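Local coordinates for protein Myo-inositol dehydrogenase (Corynebacterium glutamicum, PDB 3EUW) that probably oxidises myo-inositol with NAD+ as an inositol 2-dehydrogenase of the Gfo/Idh/MocA family, and assembles as a tetramer, at residues P91-K96 with A291-G296; K262-A265 with E269-D272; R240-A243 with G248-A251; V32-P37 with Q43-A48. All coordinates share one frame; numbering follows the deposited sequence.

Contact 1 (P91-K96 with A291-G296); sequences PALCEK and ATFAQG
The Phe293 ring lies with one face against Leu93. Leu93 CB sits 3.5 Å from the Phe293 ring centroid and only 6° off the ring normal. This is a CH-pi contact almost exactly over the centre of the ring. At the edge, near the ring plane, Pro91 O comes within 4.0 Å of Phe293 CZ. The Pro91 to Leu93 backbone passes close to the same end of the ring. Leu93 N is 3.4 Å from Phe293 CZ, and Ala92 C is 3.8 Å from Phe293 CE1. The ring therefore meets backbone as well as side chain.

Phe293 holds its CG trans to its own backbone N (chi1 -179°), which carries the ring out from the helix to the strand. Leu93 CD2 adds a looser touch, 4.2 Å from Phe293 CG. Pro91 contributes its CB, which stands 4.3 Å from Phe293 CE1. The contact has no hydrogen bonds and rests on this one aromatic side chain. The segments are 195 residues apart at their closest ends.

Phe293 belongs to the long helix 283-299, which lies late in the chain and packs back against the Rossmann domain. Strand 92-94 is an inner strand of the parallel sheet. Its backbone bonds to Ile69 and Ile71 on one neighbouring strand, and to Lys118 and Met120 on the other side. Met120 of strand 119-121 also touches both Leu93 and Phe293. Phe303, in the loop after the helix, meets the Phe293 ring with planes about 35° apart and also packs on Pro91.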
loop_
_atom_site.group_PDB
_atom_site.type_symbol
_atom_site.label_atom_id
_atom_site.label_comp_id
_atom_site.label_asym_id
_atom_site.label_seq_id
_atom_site.Cartn_x
_atom_site.Cartn_y
_atom_site.Cartn_z
ATOM N N PRO A 91 -29.042 -25.758 -22.345
ATOM C CA PRO A 91 -27.952 -24.784 -22.250
ATOM C C PRO A 91 -26.723 -25.440 -21.620
ATOM O O PRO A 91 -26.847 -26.368 -20.817
ATOM C CB PRO A 91 -28.539 -23.692 -21.356
ATOM C CG PRO A 91 -30.018 -23.794 -21.603
ATOM C CD PRO A 91 -30.226 -25.288 -21.612
ATOM N N ALA A 92 -25.538 -24.963 -21.978
ATOM C CA ALA A 92 -24.319 -25.537 -21.430
ATOM C C ALA A 92 -23.237 -24.511 -21.121
ATOM O O ALA A 92 -22.871 -23.701 -21.976
ATOM C CB ALA A 92 -23.768 -26.580 -22.385
ATOM N N LEU A 93 -22.741 -24.558 -19.888
ATOM C CA LEU A 93 -21.666 -23.690 -19.433
ATOM C C LEU A 93 -20.434 -24.580 -19.556
ATOM O O LEU A 93 -20.315 -25.585 -18.848
ATOM C CB LEU A 93 -21.882 -23.263 -17.975
ATOM C CG LEU A 93 -20.641 -22.701 -17.265
ATOM C CD1 LEU A 93 -20.105 -21.477 -18.012
ATOM C CD2 LEU A 93 -20.997 -22.366 -15.827
ATOM N N CYS A 94 -19.531 -24.217 -20.458
ATOM C CA CYS A 94 -18.350 -25.028 -20.701
ATOM C C CYS A 94 -17.019 -24.371 -20.348
ATOM O O CYS A 94 -16.762 -23.223 -20.719
ATOM C CB CYS A 94 -18.332 -25.449 -22.178
ATOM S SG CYS A 94 -17.038 -26.622 -22.615
ATOM N N GLU A 95 -16.173 -25.106 -19.630
ATOM C CA GLU A 95 -14.850 -24.595 -19.280
ATOM C C GLU A 95 -14.103 -24.443 -20.582
ATOM O O GLU A 95 -14.295 -25.231 -21.505
ATOM C CB GLU A 95 -14.075 -25.582 -18.409
ATOM C CG GLU A 95 -14.480 -25.609 -16.956
ATOM C CD GLU A 95 -14.231 -24.292 -16.274
ATOM O OE1 GLU A 95 -13.123 -23.746 -16.451
ATOM O OE2 GLU A 95 -15.136 -23.808 -15.557
ATOM N N LYS A 96 -13.251 -23.432 -20.663
ATOM C CA LYS A 96 -12.468 -23.201 -21.868
ATOM C C LYS A 96 -11.504 -24.380 -22.089
ATOM O O LYS A 96 -11.117 -25.052 -21.143
ATOM C CB LYS A 96 -11.709 -21.868 -21.715
ATOM C CG LYS A 96 -10.197 -21.907 -21.883
ATOM C CD LYS A 96 -9.456 -22.509 -20.705
ATOM C CE LYS A 96 -7.958 -22.397 -20.938
ATOM N NZ LYS A 96 -7.133 -23.361 -20.174
ATOM N N ALA A 291 -24.120 -17.868 -11.281
ATOM C CA ALA A 291 -25.345 -17.085 -11.160
ATOM C C ALA A 291 -25.759 -16.529 -12.517
ATOM O O ALA A 291 -26.934 -16.527 -12.862
ATOM C CB ALA A 291 -25.145 -15.943 -10.167
ATOM N N THR A 292 -24.784 -16.053 -13.280
ATOM C CA THR A 292 -25.051 -15.504 -14.598
ATOM C C THR A 292 -25.556 -16.594 -15.533
ATOM O O THR A 292 -26.357 -16.334 -16.434
ATOM C CB THR A 292 -23.778 -14.841 -15.167
ATOM O OG1 THR A 292 -23.449 -13.726 -14.338
ATOM C CG2 THR A 292 -23.982 -14.343 -16.583
ATOM N N PHE A 293 -25.090 -17.817 -15.309
ATOM C CA PHE A 293 -25.503 -18.952 -16.122
ATOM C C PHE A 293 -26.963 -19.222 -15.839
ATOM O O PHE A 293 -27.755 -19.425 -16.752
ATOM C CB PHE A 293 -24.670 -20.187 -15.776
ATOM C CG PHE A 293 -25.008 -21.403 -16.589
ATOM C CD1 PHE A 293 -25.118 -21.331 -17.969
ATOM C CD2 PHE A 293 -25.165 -22.642 -15.971
ATOM C CE1 PHE A 293 -25.370 -22.466 -18.728
ATOM C CE2 PHE A 293 -25.420 -23.783 -16.718
ATOM C CZ PHE A 293 -25.522 -23.695 -18.101
ATOM N N ALA A 294 -27.314 -19.220 -14.558
ATOM C CA ALA A 294 -28.688 -19.453 -14.144
ATOM C C ALA A 294 -29.636 -18.410 -14.750
ATOM O O ALA A 294 -30.700 -18.757 -15.260
ATOM C CB ALA A 294 -28.784 -19.429 -12.625
ATOM N N GLN A 295 -29.256 -17.137 -14.701
ATOM C CA GLN A 295 -30.108 -16.082 -15.240
ATOM C C GLN A 295 -30.259 -16.224 -16.753
ATOM O O GLN A 295 -31.301 -15.894 -17.307
ATOM C CB GLN A 295 -29.535 -14.704 -14.888
ATOM C CG GLN A 295 -30.419 -13.516 -15.262
ATOM C CD GLN A 295 -31.800 -13.567 -14.613
ATOM O OE1 GLN A 295 -31.929 -13.733 -13.396
ATOM N NE2 GLN A 295 -32.839 -13.418 -15.426
ATOM N N GLY A 296 -29.216 -16.714 -17.416
ATOM C CA GLY A 296 -29.275 -16.901 -18.855
ATOM C C GLY A 296 -30.228 -18.037 -19.201
ATOM O O GLY A 296 -30.903 -18.016 -20.237
#

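Contact 2 (K262-A265 with E269-D272); sequences KHNA and EQAD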
loop_
_atom_site.group_PDB
_atom_site.type_symbol
_atom_site.label_atom_id
_atom_site.label_comp_id
_atom_site.label_asym_id
_atom_site.label_seq_id
_atom_site.Cartn_x
_atom_site.Cartn_y
_atom_site.Cartn_z
ATOM N N LYS A 262 3.689 -7.295 8.496
ATOM C CA LYS A 262 4.701 -7.352 9.537
ATOM C C LYS A 262 5.807 -6.332 9.280
ATOM O O LYS A 262 6.200 -6.090 8.133
ATOM C CB LYS A 262 5.303 -8.759 9.629
ATOM C CG LYS A 262 6.293 -8.898 10.776
ATOM C CD LYS A 262 6.744 -10.332 11.015
ATOM C CE LYS A 262 7.645 -10.828 9.907
ATOM N NZ LYS A 262 8.099 -12.217 10.171
ATOM N N HIS A 263 6.296 -5.729 10.352
ATOM C CA HIS A 263 7.362 -4.745 10.255
ATOM C C HIS A 263 8.419 -5.057 11.298
ATOM O O HIS A 263 8.116 -5.146 12.480
ATOM C CB HIS A 263 6.821 -3.337 10.501
ATOM C CG HIS A 263 5.598 -3.007 9.704
ATOM N ND1 HIS A 263 4.359 -3.544 9.986
ATOM C CD2 HIS A 263 5.415 -2.171 8.654
ATOM C CE1 HIS A 263 3.466 -3.048 9.149
ATOM N NE2 HIS A 263 4.080 -2.212 8.331
ATOM N N ASN A 264 9.652 -5.252 10.854
ATOM C CA ASN A 264 10.754 -5.520 11.761
ATOM C C ASN A 264 12.033 -4.919 11.198
ATOM O O ASN A 264 11.984 -4.085 10.290
ATOM C CB ASN A 264 10.922 -7.030 12.025
ATOM C CG ASN A 264 11.056 -7.853 10.755
ATOM O OD1 ASN A 264 11.613 -7.400 9.752
ATOM N ND2 ASN A 264 10.561 -9.091 10.806
ATOM N N ALA A 265 13.176 -5.329 11.740
ATOM C CA ALA A 265 14.466 -4.806 11.295
ATOM C C ALA A 265 14.824 -5.237 9.868
ATOM O O ALA A 265 15.656 -4.606 9.215
ATOM C CB ALA A 265 15.574 -5.241 12.279
ATOM N N GLU A 269 6.000 -3.445 5.882
ATOM C CA GLU A 269 4.892 -3.777 4.987
ATOM C C GLU A 269 4.863 -5.222 4.498
ATOM O O GLU A 269 4.293 -5.498 3.447
ATOM C CB GLU A 269 4.899 -2.849 3.766
ATOM C CG GLU A 269 4.153 -1.535 3.956
ATOM C CD GLU A 269 4.777 -0.675 5.015
ATOM O OE1 GLU A 269 6.019 -0.593 5.026
ATOM O OE2 GLU A 269 4.040 -0.075 5.823
ATOM N N GLN A 270 5.467 -6.141 5.242
ATOM C CA GLN A 270 5.479 -7.542 4.823
ATOM C C GLN A 270 4.070 -8.127 4.846
ATOM O O GLN A 270 3.456 -8.244 5.899
ATOM C CB GLN A 270 6.384 -8.363 5.733
ATOM C CG GLN A 270 7.835 -7.915 5.731
ATOM C CD GLN A 270 8.721 -8.893 6.469
ATOM O OE1 GLN A 270 8.822 -10.053 6.086
ATOM N NE2 GLN A 270 9.359 -8.434 7.540
ATOM N N ALA A 271 3.556 -8.490 3.677
ATOM C CA ALA A 271 2.218 -9.058 3.579
ATOM C C ALA A 271 2.323 -10.543 3.254
ATOM O O ALA A 271 3.408 -11.025 2.924
ATOM C CB ALA A 271 1.419 -8.326 2.503
ATOM N N ASP A 272 1.212 -11.271 3.364
ATOM C CA ASP A 272 1.229 -12.698 3.056
ATOM C C ASP A 272 1.514 -12.923 1.578
ATOM O O ASP A 272 1.318 -12.029 0.744
ATOM C CB ASP A 272 -0.124 -13.390 3.308
ATOM C CG ASP A 272 -0.752 -13.058 4.650
ATOM O OD1 ASP A 272 -0.038 -12.975 5.670
ATOM O OD2 ASP A 272 -1.992 -12.912 4.672
HETATM O O HOH W 1 10.710 -10.910 8.618
HETATM O O HOH W 2 7.898 -12.440 6.908
#
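Glu269 turns its carboxylate back to His263. The chain bends at chi2 (64°), and Glu269 OE2 arrives in the plane of the imidazole, at its edge. The carboxylate itself is turned 78° against the ring. His263 NE2 donates to Glu269 OE2 at 3.3 Å, a weak bond. Glu269 has left-handed backbone angles as the chain leaves the turn.

Gln270 has the largest share of the contact, followed by Lys262. Its backbone pairs with Lys262 in both directions. Lys262 N bonds to Gln270 O at 2.8 Å, and Gln270 N to Lys262 O at 3.0 Å. The two side chains leave on the same face of this small antiparallel ribbon. Two waters join their polar ends. Water 1 accepts from Gln270 NE2 at 3.0 Å and from Asn264 ND2 at 2.8 Å. Water 2 donates to Gln270 OE1 at 2.7 Å. Lys262 NZ reaches both waters weakly, while its stronger partner is Glu142 of the third subunit. Asn264 OD1 accepts the backbone NH groups of Glu266 and Ser267, which fixes the turn between the segments. Gln270 NE2 ties to the same turn through Ser267 O.

Ala271, at the end of the second strand, and Asp272 after it bond instead to the second subunit. Ala271 O meets Ser267 OG there, and Asp272 O meets Thr268 OG1. Strand 260-263 and the short, weakly bonded strand 270-271 form a hairpin far from the centre of the chain. Lys262 and His263 pair with a strand of the third subunit, so the sheet continues across the interface there.

Contact 3 (R240-A243 with G248-A251); sequences RLEA and GMLA
Ala243 and Leu250 form an antiparallel hydrogen-bonded pair, with Glu242 and Ala251 as the non-hydrogen-bonded pair beside them, and the strands run at 163° to each other. Ala243 N gives a nearly straight bond (176°) to Leu250 O at 2.8 Å. Leu250 N returns one to Ala243 O at 2.9 Å. Ala243 O also receives a CA-H...O contact from Met249 CA at 3.2 Å, and Leu241 O one from Ala251 CA at 3.3 Å.

The side chains of Glu242 and Ala251 share one face, and their CB atoms are 4.2 Å apart. Glu242 runs extended from there. Met249, present as selenomethionine, bends at chi3 (74°), and its selenium comes up alongside the glutamate. Met249 SE is 3.2 Å from Glu242 OE2. Glu242 CG is as near, which is too close for selenium and carbon, so the details of this approach are doubtful.

The two strands make a beta hairpin at the edge of the large sheet of the C-terminal domain of this family. Strand 238-245 lies next to strand 146-154, and strand 248-252 is outermost within the chain. On the face of Ala243 and Leu250, Val138 of helix 129-139 packs against both residues. On the face of Glu242, the fourth subunit approaches. Its Arg154 forms a salt bridge with Glu242 OE2, and its Arg240 forms another with Glu242 OE1. These two arginines of the neighbouring subunit would be expected to favour a charged carboxylate. The outer edge does not end at Met249, Leu250 and Ala251, which pair in an antiparallel ladder with a strand of the third subunit.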
loop_
_atom_site.group_PDB
_atom_site.type_symbol
_atom_site.label_atom_id
_atom_site.label_comp_id
_atom_site.label_asym_id
_atom_site.label_seq_id
_atom_site.Cartn_x
_atom_site.Cartn_y
_atom_site.Cartn_z
ATOM N N ARG A 240 -2.453 -9.611 -12.154
ATOM C CA ARG A 240 -2.639 -8.176 -12.136
ATOM C C ARG A 240 -3.143 -7.661 -13.470
ATOM O O ARG A 240 -2.900 -8.262 -14.525
ATOM C CB ARG A 240 -1.326 -7.482 -11.763
ATOM C CG ARG A 240 -0.946 -7.623 -10.293
ATOM C CD ARG A 240 0.429 -7.016 -10.029
ATOM N NE ARG A 240 1.498 -7.866 -10.540
ATOM C CZ ARG A 240 2.627 -7.419 -11.088
ATOM N NH1 ARG A 240 2.832 -6.112 -11.218
ATOM N NH2 ARG A 240 3.570 -8.276 -11.477
ATOM N N LEU A 241 -3.855 -6.546 -13.415
ATOM C CA LEU A 241 -4.393 -5.939 -14.612
ATOM C C LEU A 241 -4.407 -4.432 -14.431
ATOM O O LEU A 241 -4.793 -3.923 -13.379
ATOM C CB LEU A 241 -5.807 -6.454 -14.888
ATOM C CG LEU A 241 -6.455 -5.930 -16.174
ATOM C CD1 LEU A 241 -7.504 -6.916 -16.660
ATOM C CD2 LEU A 241 -7.057 -4.562 -15.936
ATOM N N GLU A 242 -3.993 -3.728 -15.473
ATOM C CA GLU A 242 -3.942 -2.283 -15.441
ATOM C C GLU A 242 -4.569 -1.717 -16.715
ATOM O O GLU A 242 -4.203 -2.115 -17.820
ATOM C CB GLU A 242 -2.477 -1.848 -15.335
ATOM C CG GLU A 242 -2.235 -0.359 -15.359
ATOM C CD GLU A 242 -0.750 -0.009 -15.442
ATOM O OE1 GLU A 242 0.078 -0.681 -14.788
ATOM O OE2 GLU A 242 -0.405 0.945 -16.157
ATOM N N ALA A 243 -5.520 -0.804 -16.552
ATOM C CA ALA A 243 -6.164 -0.140 -17.680
ATOM C C ALA A 243 -5.769 1.342 -17.619
ATOM O O ALA A 243 -6.040 2.036 -16.633
ATOM C CB ALA A 243 -7.676 -0.283 -17.594
ATOM N N GLY A 248 -6.903 8.822 -16.766
ATOM C CA GLY A 248 -6.518 8.117 -15.558
ATOM C C GLY A 248 -6.220 6.650 -15.762
ATOM O O GLY A 248 -6.230 6.151 -16.888
HETATM N N MSE A 249 -5.934 5.960 -14.665
HETATM C CA MSE A 249 -5.656 4.538 -14.721
HETATM C C MSE A 249 -6.392 3.814 -13.620
HETATM O O MSE A 249 -6.591 4.348 -12.534
HETATM C CB MSE A 249 -4.156 4.251 -14.556
HETATM C CG MSE A 249 -3.850 2.824 -14.017
HETATM SE SE MSE A 249 -1.958 2.538 -13.916
HETATM C CE MSE A 249 -1.475 3.615 -12.352
ATOM N N LEU A 250 -6.786 2.586 -13.921
ATOM C CA LEU A 250 -7.471 1.722 -12.979
ATOM C C LEU A 250 -6.653 0.448 -12.977
ATOM O O LEU A 250 -6.407 -0.134 -14.026
ATOM C CB LEU A 250 -8.898 1.431 -13.449
ATOM C CG LEU A 250 -9.878 2.596 -13.287
ATOM C CD1 LEU A 250 -11.187 2.274 -13.965
ATOM C CD2 LEU A 250 -10.108 2.872 -11.795
ATOM N N ALA A 251 -6.206 0.022 -11.806
ATOM C CA ALA A 251 -5.419 -1.191 -11.731
ATOM C C ALA A 251 -5.928 -2.044 -10.581
ATOM O O ALA A 251 -6.460 -1.513 -9.605
ATOM C CB ALA A 251 -3.937 -0.850 -11.533
#

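Contact 4 (V32-P37 with Q43-A48); sequences VVIADP and QRLAEA
Glu47 N bonds to Gln43 O at 3.0 Å, and this helix turn presents Leu45 and Ala46 to Ile34 on the neighbouring strand. The contact itself is apolar. Nearly all of it is made by one methyl group, Ile34 CD1. That atom stands 3.6 Å from Leu45 CG and about as far from the backbone N of Ala46. Ala46 CB is a little further away, 4.1 Å from Ile34 CD1.

Ile34 is extended at chi2 (-177°), which sends the methyl outward from the strand to the helix. There it fits between the leucine branch and the alanine. The side chains of Ile34 and Leu45 lie roughly perpendicular. Leu45 also packs on His17 and Ala20 of helix 14-25, and Ala46 on Ala53 of strand 52-54.

Just past the strand, Asp36 OD2 accepts a bond from Ala12 N, within what looks like the glycine-rich turn of the Rossmann fold. In many NAD-dependent Rossmann enzymes an acid at the end of the second strand holds the adenosine ribose, and the place of Asp36 is consistent with that. Strand 29-35, helix 39-47 and strand 52-54 form a beta-alpha-beta unit of the Rossmann fold.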
loop_
_atom_site.group_PDB
_atom_site.type_symbol
_atom_site.label_atom_id
_atom_site.label_comp_id
_atom_site.label_asym_id
_atom_site.label_seq_id
_atom_site.Cartn_x
_atom_site.Cartn_y
_atom_site.Cartn_z
ATOM N N VAL A 32 -28.478 -32.438 -9.809
ATOM C CA VAL A 32 -29.171 -33.717 -9.778
ATOM C C VAL A 32 -28.391 -34.898 -10.319
ATOM O O VAL A 32 -28.802 -36.039 -10.137
ATOM C CB VAL A 32 -30.518 -33.646 -10.524
ATOM C CG1 VAL A 32 -31.401 -32.607 -9.876
ATOM C CG2 VAL A 32 -30.297 -33.328 -11.994
ATOM N N VAL A 33 -27.276 -34.643 -10.988
ATOM C CA VAL A 33 -26.485 -35.746 -11.505
ATOM C C VAL A 33 -25.065 -35.334 -11.856
ATOM O O VAL A 33 -24.837 -34.269 -12.433
ATOM C CB VAL A 33 -27.162 -36.393 -12.744
ATOM C CG1 VAL A 33 -27.170 -35.420 -13.911
ATOM C CG2 VAL A 33 -26.434 -37.676 -13.126
ATOM N N ILE A 34 -24.115 -36.189 -11.479
ATOM C CA ILE A 34 -22.697 -35.975 -11.733
ATOM C C ILE A 34 -22.171 -37.155 -12.552
ATOM O O ILE A 34 -22.378 -38.307 -12.191
ATOM C CB ILE A 34 -21.891 -35.904 -10.419
ATOM C CG1 ILE A 34 -22.416 -34.766 -9.544
ATOM C CG2 ILE A 34 -20.411 -35.702 -10.725
ATOM C CD1 ILE A 34 -21.644 -34.571 -8.269
ATOM N N ALA A 35 -21.496 -36.858 -13.657
ATOM C CA ALA A 35 -20.949 -37.893 -14.519
ATOM C C ALA A 35 -19.423 -37.809 -14.600
ATOM O O ALA A 35 -18.849 -36.723 -14.732
ATOM C CB ALA A 35 -21.551 -37.783 -15.916
ATOM N N ASP A 36 -18.776 -38.968 -14.520
ATOM C CA ASP A 36 -17.327 -39.061 -14.596
ATOM C C ASP A 36 -16.963 -40.528 -14.753
ATOM O O ASP A 36 -17.342 -41.355 -13.926
ATOM C CB ASP A 36 -16.682 -38.517 -13.323
ATOM C CG ASP A 36 -15.209 -38.209 -13.506
ATOM O OD1 ASP A 36 -14.454 -39.109 -13.939
ATOM O OD2 ASP A 36 -14.808 -37.059 -13.221
ATOM N N PRO A 37 -16.229 -40.874 -15.820
ATOM C CA PRO A 37 -15.844 -42.271 -16.027
ATOM C C PRO A 37 -15.330 -42.891 -14.730
ATOM O O PRO A 37 -15.602 -44.058 -14.435
ATOM C CB PRO A 37 -14.775 -42.181 -17.120
ATOM C CG PRO A 37 -14.252 -40.768 -16.995
ATOM C CD PRO A 37 -15.508 -39.987 -16.746
ATOM N N GLN A 43 -19.379 -40.716 -7.423
ATOM C CA GLN A 43 -20.257 -41.128 -6.334
ATOM C C GLN A 43 -19.914 -40.357 -5.067
ATOM O O GLN A 43 -20.795 -39.901 -4.345
ATOM C CB GLN A 43 -20.121 -42.637 -6.093
ATOM C CG GLN A 43 -20.441 -43.482 -7.322
ATOM C CD GLN A 43 -20.165 -44.967 -7.128
ATOM O OE1 GLN A 43 -19.078 -45.365 -6.702
ATOM N NE2 GLN A 43 -21.148 -45.793 -7.457
ATOM N N ARG A 44 -18.621 -40.197 -4.821
ATOM C CA ARG A 44 -18.127 -39.488 -3.648
ATOM C C ARG A 44 -18.649 -38.051 -3.607
ATOM O O ARG A 44 -19.141 -37.579 -2.580
ATOM C CB ARG A 44 -16.599 -39.473 -3.675
ATOM C CG ARG A 44 -15.937 -39.220 -2.335
ATOM C CD ARG A 44 -15.938 -40.477 -1.484
ATOM N NE ARG A 44 -15.424 -41.636 -2.217
ATOM C CZ ARG A 44 -14.242 -41.683 -2.831
ATOM N NH1 ARG A 44 -13.432 -40.630 -2.809
ATOM N NH2 ARG A 44 -13.866 -42.788 -3.467
ATOM N N LEU A 45 -18.530 -37.355 -4.731
ATOM C CA LEU A 45 -18.978 -35.972 -4.821
ATOM C C LEU A 45 -20.504 -35.871 -4.821
ATOM O O LEU A 45 -21.075 -34.966 -4.215
ATOM C CB LEU A 45 -18.405 -35.324 -6.083
ATOM C CG LEU A 45 -18.707 -33.838 -6.296
ATOM C CD1 LEU A 45 -18.165 -33.033 -5.123
ATOM C CD2 LEU A 45 -18.082 -33.368 -7.603
ATOM N N ALA A 46 -21.157 -36.813 -5.493
ATOM C CA ALA A 46 -22.614 -36.833 -5.577
ATOM C C ALA A 46 -23.298 -36.941 -4.213
ATOM O O ALA A 46 -24.199 -36.162 -3.900
ATOM C CB ALA A 46 -23.067 -37.980 -6.469
ATOM N N GLU A 47 -22.876 -37.906 -3.404
ATOM C CA GLU A 47 -23.484 -38.097 -2.093
ATOM C C GLU A 47 -23.252 -36.902 -1.186
ATOM O O GLU A 47 -24.026 -36.657 -0.264
ATOM C CB GLU A 47 -22.943 -39.366 -1.431
ATOM C CG GLU A 47 -21.431 -39.430 -1.342
ATOM C CD GLU A 47 -20.944 -40.696 -0.667
ATOM O OE1 GLU A 47 -21.242 -40.880 0.534
ATOM O OE2 GLU A 47 -20.266 -41.507 -1.337
ATOM N N ALA A 48 -22.188 -36.156 -1.457
ATOM C CA ALA A 48 -21.860 -34.981 -0.655
ATOM C C ALA A 48 -22.727 -33.796 -1.057
ATOM O O ALA A 48 -22.621 -32.713 -0.478
ATOM C CB ALA A 48 -20.388 -34.631 -0.821
#

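In the fold
Contacts 4 and 1 both pack a helix on the parallel sheet of the Rossmann domain, with centres about 19 Å apart. Contact 4 comes first along the chain and is local. Contact 1 brings a helix from late in the chain back to that sheet. The residues between its two segments include contacts 3 and 2, which follow one another in sequence. Contact 3 lies in the large sheet of the C-terminal domain, with its centre about 41 Å from that of contact 4. Contact 2 is an outlying hairpin, its centre about 26 Å from that of contact 3. Both contacts 2 and 3 touch the third subunit, so this side of the chain takes part in the tetramer.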